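Local coordinates for protein coronin (Toxoplasma gondii, PDB 4OZU) that probably binds actin filaments and contributes to parasite invasion and egress, present here as its WD40-repeat beta-propeller domain, at residues A[59-64]-A[70-75]; A[108-111]-A[116-119]; A[143-148]-A[178-183]; A[186-191]-A[196-201]. All coordinates share one frame; numbering follows the deposited sequence.

Interaction 1: residues A[59-64]-A[70-75]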
# COMPACT_ATOMS: atom_id res chain seq x y z
N GLY A 59 14.48 -2.75 9.47
CA GLY A 59 14.18 -3.40 10.73
C GLY A 59 12.95 -4.26 10.54
O GLY A 59 11.98 -3.83 9.90
N ILE A 60 12.99 -5.48 11.06
CA ILE A 60 11.86 -6.40 10.98
C ILE A 60 11.38 -6.75 12.39
O ILE A 60 12.09 -7.39 13.17
CB ILE A 60 12.22 -7.70 10.20
CG1 ILE A 60 12.62 -7.37 8.76
CG2 ILE A 60 11.05 -8.68 10.20
CD1 ILE A 60 11.52 -6.75 7.92
N LEU A 61 10.17 -6.29 12.70
CA LEU A 61 9.55 -6.51 14.01
C LEU A 61 8.42 -7.50 13.87
O LEU A 61 7.80 -7.59 12.81
CB LEU A 61 9.01 -5.20 14.58
CG LEU A 61 9.97 -4.09 15.01
CD1 LEU A 61 10.68 -3.47 13.82
CD2 LEU A 61 9.19 -3.04 15.77
N ARG A 62 8.12 -8.23 14.94
CA ARG A 62 6.90 -9.03 14.96
C ARG A 62 5.74 -8.15 15.41
O ARG A 62 5.83 -7.45 16.42
CB ARG A 62 7.06 -10.24 15.88
CG ARG A 62 8.06 -11.26 15.36
CD ARG A 62 7.98 -12.60 16.09
NE ARG A 62 6.67 -13.23 15.91
CZ ARG A 62 5.71 -13.28 16.83
NH1 ARG A 62 5.88 -12.74 18.04
NH2 ARG A 62 4.56 -13.88 16.55
N LEU A 63 4.66 -8.18 14.64
CA LEU A 63 3.46 -7.40 14.92
C LEU A 63 2.95 -7.63 16.34
O LEU A 63 2.52 -6.70 17.02
CB LEU A 63 2.37 -7.75 13.89
CG LEU A 63 1.06 -6.98 13.91
CD1 LEU A 63 1.29 -5.52 13.60
CD2 LEU A 63 0.10 -7.58 12.91
N ALA A 64 3.05 -8.88 16.81
CA ALA A 64 2.52 -9.25 18.11
C ALA A 64 3.39 -8.76 19.27
O ALA A 64 2.89 -8.59 20.39
CB ALA A 64 2.36 -10.76 18.18
N PRO A 70 11.75 -3.86 21.29
CA PRO A 70 11.39 -5.17 20.75
C PRO A 70 12.54 -5.78 19.96
O PRO A 70 13.48 -5.07 19.60
CB PRO A 70 10.19 -4.87 19.86
CG PRO A 70 10.42 -3.47 19.41
CD PRO A 70 11.08 -2.77 20.56
N ALA A 71 12.47 -7.08 19.69
CA ALA A 71 13.48 -7.75 18.88
C ALA A 71 13.40 -7.27 17.44
O ALA A 71 12.39 -7.50 16.76
CB ALA A 71 13.32 -9.25 18.96
N VAL A 72 14.45 -6.61 16.98
CA VAL A 72 14.52 -6.11 15.62
C VAL A 72 15.53 -6.93 14.82
O VAL A 72 16.74 -6.82 15.04
CB VAL A 72 14.91 -4.62 15.57
CG1 VAL A 72 14.87 -4.11 14.14
CG2 VAL A 72 13.99 -3.81 16.46
N ALA A 73 15.02 -7.76 13.92
CA ALA A 73 15.86 -8.45 12.96
C ALA A 73 16.28 -7.44 11.90
O ALA A 73 15.64 -6.39 11.76
CB ALA A 73 15.12 -9.63 12.35
N LYS A 74 17.34 -7.74 11.15
CA LYS A 74 17.90 -6.79 10.20
C LYS A 74 18.01 -7.35 8.79
O LYS A 74 18.46 -8.48 8.59
CB LYS A 74 19.28 -6.33 10.64
CG LYS A 74 19.35 -5.79 12.05
CD LYS A 74 18.59 -4.49 12.20
CE LYS A 74 18.77 -3.93 13.60
NZ LYS A 74 18.03 -2.66 13.78
N ILE A 75 17.60 -6.54 7.82
CA ILE A 75 17.82 -6.85 6.41
C ILE A 75 18.76 -5.79 5.84
O ILE A 75 18.44 -4.60 5.86
CB ILE A 75 16.48 -6.90 5.63
CG1 ILE A 75 15.61 -8.03 6.17
CG2 ILE A 75 16.74 -7.08 4.13
CD1 ILE A 75 14.26 -8.15 5.49
O HOH W 1 9.66 -8.05 17.35
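The peptide carbonyls of Ile-60 and Ala-73 are the flat groups at the centre of this contact, while the Pro-70 ring lies at its end. Each carbonyl receives the other residue's N-H obliquely. Ile-60 N reaches Ala-73 O at 2.9 Å from a position tilted 34° out of the carbonyl plane, and Ala-73 N returns a bond of 3.0 Å to Ile-60 O, tilted 21°. The same Ala-73 O also takes a CA-H contact from Gly-59. Around the proline, Leu-61 CD2 meets the ring at CG, 3.9 Å away, the two side chains lying at a slant to each other.

On the face carrying the Ile-60 and Ala-73 side chains, the end of Ile-75 reaches across to Ile-60. Its CD1 comes within 3.7 Å of Ile-60 CG1, the branch that a chi1 of -61° turns, together with CD1, toward Ile-75. Val-72 CG1 occupies the opposite face and rests 3.6 Å from Gly-59 CA, an approach that a bare alpha carbon permits. Toward Pro-70 the segments part, and one water replaces direct bonding: it accepts from Arg-62 N at 2.9 Å and donates to Ala-71 O at 2.8 Å.

Strands 59-62 and 73-75 thus form part of a twisted antiparallel sheet, one blade of the propeller. Beyond it, Arg-62 pairs with Asp-65 and Glu-44, and Lys-74 makes a cation-pi contact with Trp-50. Chemically, the single hydrogen-bonded pair fixes the register, aliphatic contacts lie on both faces, and the water satisfies two backbone groups where the segments diverge.

Interaction 2: residues A[108-111]-A[116-119]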
# COMPACT_ATOMS: atom_id res chain seq x y z
N GLN A 108 13.76 -13.45 1.66
CA GLN A 108 13.07 -14.54 2.34
C GLN A 108 13.52 -14.64 3.79
O GLN A 108 14.66 -15.04 4.07
CB GLN A 108 13.30 -15.87 1.63
CG GLN A 108 12.47 -17.01 2.19
CD GLN A 108 12.57 -18.28 1.36
OE1 GLN A 108 13.58 -18.51 0.70
NE2 GLN A 108 11.53 -19.09 1.39
N LEU A 109 12.63 -14.29 4.71
CA LEU A 109 12.92 -14.38 6.14
C LEU A 109 13.02 -15.83 6.60
O LEU A 109 12.39 -16.71 6.03
CB LEU A 109 11.85 -13.65 6.95
CG LEU A 109 11.80 -12.13 6.76
CD1 LEU A 109 10.46 -11.58 7.19
CD2 LEU A 109 12.93 -11.46 7.52
N PRO A 110 13.81 -16.09 7.66
CA PRO A 110 13.89 -17.45 8.19
C PRO A 110 12.57 -17.85 8.85
O PRO A 110 11.72 -16.98 9.04
CB PRO A 110 15.01 -17.36 9.23
CG PRO A 110 15.02 -15.94 9.66
CD PRO A 110 14.65 -15.15 8.43
N GLU A 111 12.42 -19.12 9.18
CA GLU A 111 11.21 -19.59 9.86
C GLU A 111 11.01 -18.85 11.18
O GLU A 111 9.92 -18.38 11.48
CB GLU A 111 11.27 -21.10 10.11
CG GLU A 111 10.29 -21.91 9.27
CD GLU A 111 10.12 -23.33 9.77
OE1 GLU A 111 9.93 -23.52 11.00
OE2 GLU A 111 10.18 -24.27 8.95
N THR A 116 18.52 -11.47 16.61
CA THR A 116 19.86 -11.75 16.08
C THR A 116 19.81 -12.19 14.62
O THR A 116 20.83 -12.51 14.02
CB THR A 116 20.57 -12.85 16.90
OG1 THR A 116 19.84 -14.08 16.81
CG2 THR A 116 20.67 -12.43 18.35
N THR A 117 18.61 -12.21 14.05
CA THR A 117 18.44 -12.54 12.64
C THR A 117 18.99 -11.43 11.76
O THR A 117 18.68 -10.26 11.95
CB THR A 117 16.96 -12.77 12.29
OG1 THR A 117 16.47 -13.90 13.02
CG2 THR A 117 16.77 -13.02 10.80
N GLU A 118 19.82 -11.82 10.79
CA GLU A 118 20.40 -10.88 9.84
C GLU A 118 20.32 -11.45 8.43
O GLU A 118 20.80 -12.55 8.17
CB GLU A 118 21.86 -10.59 10.20
CG GLU A 118 22.49 -9.47 9.39
CD GLU A 118 23.98 -9.34 9.66
OE1 GLU A 118 24.71 -10.32 9.44
OE2 GLU A 118 24.41 -8.26 10.11
N LEU A 119 19.70 -10.69 7.53
CA LEU A 119 19.60 -11.04 6.12
C LEU A 119 20.51 -10.15 5.29
O LEU A 119 20.38 -8.92 5.32
CB LEU A 119 18.16 -10.91 5.64
CG LEU A 119 17.42 -12.19 5.25
CD1 LEU A 119 17.42 -13.20 6.38
CD2 LEU A 119 16.00 -11.85 4.84
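Leu-109 and Leu-119 have CA atoms 7.5 Å apart and Pro-110 and Thr-117 8.0 Å apart, so the backbones are too widely spaced for direct pairing and the side chains fill the interval. Leu-119 contributes most: its CD2 methyl sits 3.5 Å from Gln-108 O, while CD1 meets Pro-110 CD at 4.0 Å. The same CD2 reaches Leu-109 CD2 at 4.1 Å, with the two leucine side chains crossing nearly at right angles.

Pro-110 turns its ring toward Thr-117, whose CG2 methyl meets ring atom CG at 3.6 Å and CD at 3.8 Å. This methyl is the branch opposite the backbone N (chi1 of OG1 -63°), and the hydroxyl on the other branch is bonded to Thr-114 N. The threonine therefore divides its work, giving its polar branch to the turn between the segments and its methyl to the proline.

The segments are the two ends of the connection from strand 104-108 to strand 118-119. The latter is the outer strand of the preceding sheet, parallel to strand 73-75, so the contact ties this excursion to that sheet's edge. There Ile-75 touches both Leu-109 and Leu-119. The pair lies near the propeller surface and buries 180 Å². Its cohesion is one of methyl and ring contacts; hydrogen bonds go to residues outside the pair, among them Asp-93, Lys-74 and Thr-114.

Interaction 3: residues A[143-148]-A[178-183]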
# COMPACT_ATOMS: atom_id res chain seq x y z
N SER A 143 0.96 -15.05 -8.20
CA SER A 143 2.23 -15.34 -7.59
C SER A 143 3.38 -14.92 -8.50
O SER A 143 3.32 -15.13 -9.71
CB SER A 143 2.33 -16.84 -7.26
OG SER A 143 1.66 -17.61 -8.24
N GLY A 144 4.41 -14.32 -7.91
CA GLY A 144 5.65 -14.10 -8.62
C GLY A 144 5.70 -12.89 -9.52
O GLY A 144 6.73 -12.64 -10.14
N ILE A 145 4.60 -12.15 -9.62
CA ILE A 145 4.55 -10.98 -10.50
C ILE A 145 4.66 -9.69 -9.68
O ILE A 145 3.91 -9.48 -8.74
CB ILE A 145 3.25 -10.95 -11.34
CG1 ILE A 145 3.13 -12.22 -12.19
CG2 ILE A 145 3.19 -9.70 -12.21
CD1 ILE A 145 4.28 -12.45 -13.16
N LEU A 146 5.59 -8.84 -10.07
CA LEU A 146 5.85 -7.59 -9.37
C LEU A 146 6.05 -6.45 -10.36
O LEU A 146 6.61 -6.66 -11.45
CB LEU A 146 7.09 -7.76 -8.48
CG LEU A 146 7.65 -6.53 -7.76
CD1 LEU A 146 8.11 -6.91 -6.36
CD2 LEU A 146 8.80 -5.93 -8.54
N ALA A 147 5.60 -5.25 -10.00
CA ALA A 147 5.86 -4.05 -10.79
C ALA A 147 6.76 -3.09 -10.03
O ALA A 147 6.56 -2.86 -8.84
CB ALA A 147 4.56 -3.36 -11.17
N SER A 148 7.74 -2.51 -10.73
CA SER A 148 8.62 -1.53 -10.10
C SER A 148 8.64 -0.25 -10.92
O SER A 148 8.79 -0.29 -12.14
CB SER A 148 10.03 -2.08 -9.92
OG SER A 148 10.79 -1.93 -11.11
N ALA A 178 2.52 3.80 -8.19
CA ALA A 178 2.17 2.70 -9.07
C ALA A 178 1.43 1.66 -8.25
O ALA A 178 1.93 1.23 -7.21
CB ALA A 178 3.40 2.11 -9.73
N LYS A 179 0.23 1.29 -8.69
CA LYS A 179 -0.62 0.37 -7.94
C LYS A 179 -1.34 -0.59 -8.89
O LYS A 179 -1.69 -0.23 -10.00
CB LYS A 179 -1.66 1.14 -7.12
CG LYS A 179 -1.09 2.01 -6.01
CD LYS A 179 -0.67 1.19 -4.81
CE LYS A 179 0.02 2.04 -3.77
NZ LYS A 179 0.49 1.24 -2.61
N TRP A 180 -1.55 -1.82 -8.41
CA TRP A 180 -2.27 -2.84 -9.16
C TRP A 180 -3.78 -2.83 -8.93
O TRP A 180 -4.25 -2.66 -7.79
CB TRP A 180 -1.79 -4.24 -8.77
CG TRP A 180 -0.44 -4.64 -9.20
CD1 TRP A 180 0.71 -4.63 -8.46
CD2 TRP A 180 -0.10 -5.20 -10.47
NE1 TRP A 180 1.75 -5.13 -9.21
CE2 TRP A 180 1.28 -5.49 -10.44
CE3 TRP A 180 -0.82 -5.48 -11.63
CZ2 TRP A 180 1.94 -6.05 -11.53
CZ3 TRP A 180 -0.17 -6.03 -12.70
CH2 TRP A 180 1.20 -6.31 -12.65
N SER A 181 -4.53 -3.07 -9.99
CA SER A 181 -5.95 -3.41 -9.88
C SER A 181 -6.14 -4.67 -9.05
O SER A 181 -5.32 -5.58 -9.10
CB SER A 181 -6.55 -3.62 -11.27
OG SER A 181 -7.84 -4.19 -11.18
N TRP A 182 -7.23 -4.75 -8.29
CA TRP A 182 -7.55 -5.97 -7.56
C TRP A 182 -7.89 -7.13 -8.48
O TRP A 182 -7.92 -8.28 -8.06
CB TRP A 182 -8.68 -5.70 -6.57
CG TRP A 182 -8.17 -4.95 -5.41
CD1 TRP A 182 -8.21 -3.60 -5.22
CD2 TRP A 182 -7.49 -5.50 -4.27
NE1 TRP A 182 -7.60 -3.27 -4.03
CE2 TRP A 182 -7.15 -4.42 -3.43
CE3 TRP A 182 -7.13 -6.79 -3.88
CZ2 TRP A 182 -6.49 -4.60 -2.22
CZ3 TRP A 182 -6.47 -6.97 -2.68
CH2 TRP A 182 -6.15 -5.88 -1.86
N LYS A 183 -8.14 -6.82 -9.75
CA LYS A 183 -8.33 -7.85 -10.77
C LYS A 183 -6.99 -8.45 -11.18
O LYS A 183 -6.94 -9.55 -11.74
CB LYS A 183 -9.03 -7.23 -11.98
CG LYS A 183 -9.38 -8.20 -13.09
CD LYS A 183 -10.32 -7.55 -14.10
CE LYS A 183 -10.56 -8.44 -15.31
NZ LYS A 183 -11.51 -7.81 -16.27
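Trp-180 carries the tight part of this contact, its six-membered ring meeting Ile-145 while Ala-147 CB sits by the CZ2-CE2-NE1 side of the indole. Ring atom CZ2 lies 3.9 Å from Ile-145 CG2 and 3.8 Å from Ala-147 CB, and both methyls approach obliquely. Leu-146 C stands at the ring edge, near the ring plane, 4.3 Å from CZ2. Ile-145 CG2 also comes within 4.0 Å of Trp-180 CH2; a chi1 of -59° swings CG1 to the other branch position and gives CG2 to the indole. The indole is set by more than packing: its NE1 donates to Glu-137 O, a backbone acceptor on strand 133-138, which limits its rotation and satisfies a buried polar group.

The ends of the segments are loose by comparison. Ser-143 and Gly-144 on one side, Trp-182 and Lys-183 on the other, are partly exposed and make no contact across the pair. Beyond the tryptophan the second segment leaves its strand in an ST turn, in which Ser-181 OG accepts from Lys-183 N at 3.0 Å (156° at the hydrogen), and the same hydroxyl bonds to Asp-225.

The axes of strands 145-148 and 178-180 run 8.0 Å apart at 158°, too far for backbone pairing: these strands belong to successive blades, packed face against face. Leu-187 of strand 187-191 touches both Ala-147 and Trp-180, Phe-157 of strand 154-159 touches Ala-147, and Asn-139 and Pro-140 in the loop after strand 133-138 touch the indole.

Interaction 4: residues A[186-191]-A[196-201]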
# COMPACT_ATOMS: atom_id res chain seq x y z
N LEU A 186 -4.33 -4.87 -14.61
CA LEU A 186 -3.88 -3.53 -14.96
C LEU A 186 -3.14 -2.87 -13.82
O LEU A 186 -3.38 -3.16 -12.64
CB LEU A 186 -5.07 -2.66 -15.37
CG LEU A 186 -5.86 -3.14 -16.59
CD1 LEU A 186 -7.09 -2.26 -16.83
CD2 LEU A 186 -4.98 -3.18 -17.84
N LEU A 187 -2.22 -1.98 -14.19
CA LEU A 187 -1.50 -1.15 -13.24
C LEU A 187 -1.88 0.30 -13.52
O LEU A 187 -2.12 0.66 -14.68
CB LEU A 187 0.01 -1.35 -13.39
CG LEU A 187 0.88 -0.65 -12.35
CD1 LEU A 187 1.36 -1.63 -11.30
CD2 LEU A 187 2.04 0.01 -13.05
N ALA A 188 -2.00 1.09 -12.47
CA ALA A 188 -2.19 2.53 -12.60
C ALA A 188 -0.99 3.22 -11.99
O ALA A 188 -0.46 2.77 -10.96
CB ALA A 188 -3.47 2.98 -11.95
N CYS A 189 -0.55 4.29 -12.63
CA CYS A 189 0.56 5.07 -12.09
C CYS A 189 0.36 6.55 -12.35
O CYS A 189 -0.34 6.94 -13.28
CB CYS A 189 1.89 4.60 -12.69
SG CYS A 189 1.98 4.70 -14.50
N THR A 190 0.96 7.36 -11.49
CA THR A 190 0.99 8.80 -11.68
C THR A 190 2.40 9.23 -12.02
O THR A 190 3.37 8.63 -11.56
CB THR A 190 0.52 9.56 -10.43
OG1 THR A 190 1.25 9.09 -9.30
CG2 THR A 190 -0.98 9.32 -10.20
N THR A 191 2.51 10.26 -12.84
CA THR A 191 3.82 10.80 -13.21
C THR A 191 3.85 12.30 -12.95
O THR A 191 2.82 12.93 -12.70
CB THR A 191 4.16 10.51 -14.68
OG1 THR A 191 3.01 10.73 -15.50
CG2 THR A 191 4.60 9.06 -14.84
N LEU A 196 -2.32 10.56 -14.97
CA LEU A 196 -2.65 9.24 -14.48
C LEU A 196 -2.64 8.30 -15.67
O LEU A 196 -3.37 8.53 -16.64
CB LEU A 196 -4.01 9.23 -13.78
CG LEU A 196 -4.56 7.86 -13.38
CD1 LEU A 196 -3.75 7.26 -12.24
CD2 LEU A 196 -6.01 7.97 -13.01
N ASN A 197 -1.83 7.25 -15.61
CA ASN A 197 -1.66 6.33 -16.72
C ASN A 197 -2.07 4.92 -16.33
O ASN A 197 -1.77 4.46 -15.23
CB ASN A 197 -0.20 6.32 -17.19
CG ASN A 197 0.38 7.71 -17.35
OD1 ASN A 197 0.05 8.43 -18.29
ND2 ASN A 197 1.25 8.09 -16.42
N ILE A 198 -2.77 4.26 -17.24
CA ILE A 198 -3.18 2.87 -17.06
C ILE A 198 -2.35 1.98 -17.98
O ILE A 198 -2.24 2.25 -19.18
CB ILE A 198 -4.67 2.66 -17.36
CG1 ILE A 198 -5.53 3.74 -16.68
CG2 ILE A 198 -5.09 1.27 -16.94
CD1 ILE A 198 -5.39 3.78 -15.17
N VAL A 199 -1.79 0.92 -17.41
CA VAL A 199 -0.85 0.05 -18.12
C VAL A 199 -1.31 -1.40 -18.10
O VAL A 199 -1.65 -1.92 -17.04
CB VAL A 199 0.55 0.11 -17.49
CG1 VAL A 199 1.53 -0.76 -18.27
CG2 VAL A 199 1.04 1.56 -17.45
N ASP A 200 -1.30 -2.02 -19.28
CA ASP A 200 -1.55 -3.45 -19.43
C ASP A 200 -0.21 -4.17 -19.63
O ASP A 200 0.36 -4.11 -20.72
CB ASP A 200 -2.50 -3.71 -20.60
CG ASP A 200 -2.90 -5.18 -20.73
OD1 ASP A 200 -2.10 -6.08 -20.38
OD2 ASP A 200 -4.03 -5.44 -21.19
N PRO A 201 0.30 -4.84 -18.59
CA PRO A 201 1.63 -5.45 -18.74
C PRO A 201 1.69 -6.63 -19.70
O PRO A 201 2.70 -6.82 -20.36
CB PRO A 201 1.97 -5.90 -17.32
CG PRO A 201 0.64 -6.05 -16.63
CD PRO A 201 -0.23 -5.00 -17.23
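Val-199 N donates to Leu-187 O at 2.8 Å, and Ile-198 CA adds a CA-H contact to the same oxygen at 3.4 Å. The reverse bond, Leu-187 N to Val-199 O, is nearly straight at 173°. At the next hydrogen-bonded pair, two residues along, Cys-189 and Asn-197 repeat the pattern, with Asn-197 N reaching Cys-189 O at 2.8 Å almost along the C=O axis. Four backbone bonds thus lock strands 187-191 and 196-200, whose axes lie 4.7 Å apart at 150°, into a regular antiparallel hairpin.

One face holds Ala-188, Ile-198, Thr-190 and Leu-196. There Ile-198 CD1 covers the Ala-188 methyl at 3.8 Å, and Leu-196 CD1 leans obliquely over Thr-190 CG2 at 4.0 Å. On the other face, with Leu-187, Asn-197 and Val-199, Cys-189 SG sits between the backbone N and carbonyl carbon (chi1 58°), which puts it 3.8 Å from Asn-197 CB. Just before the strand, Leu-186 CD2 lies 3.7 Å from Asp-200 CB.

Near the turn Asn-197 ND2 makes a weak bond to Thr-191 OG1, the two side chains meeting about perpendicularly; Thr-191 OG1 also bonds to Asp-193. Phe-157 of the preceding blade packs on Leu-187 and Val-199, and Trp-223 of the following one on Leu-186 and Ala-188.

The chemistry implies a blade core whose register rests on short backbone bonds, with apolar groups facing both neighbouring blades, while Thr-190, Asn-197 and Asp-200 bond polar partners outside the pair: Ser-177, Ser-209 and Ala-203 N.

Following the chain from its N terminus, interaction 1 closes the short connection 65-69, and interaction 2 next closes 112-115. Both belong to one sheet, since strand 118-119 runs parallel beside strand 73-75: Lys-74 bonds through its backbone to Thr-117 and Leu-119. Interaction 3 spans the longest interval, 29 residues, and joins the blade that runs from strand 133-138 to strand 164-170 to the next, from 175-180 to 205-211. Interaction 4 closes the hairpin connection 192-195 inside that second blade, where strands 175-180 and 187-191 are bonded neighbours. All four lie in series, with none nesting or crossing. Interactions 1 and 4 stand about 33 Å apart between centres, on opposite sides of the propeller.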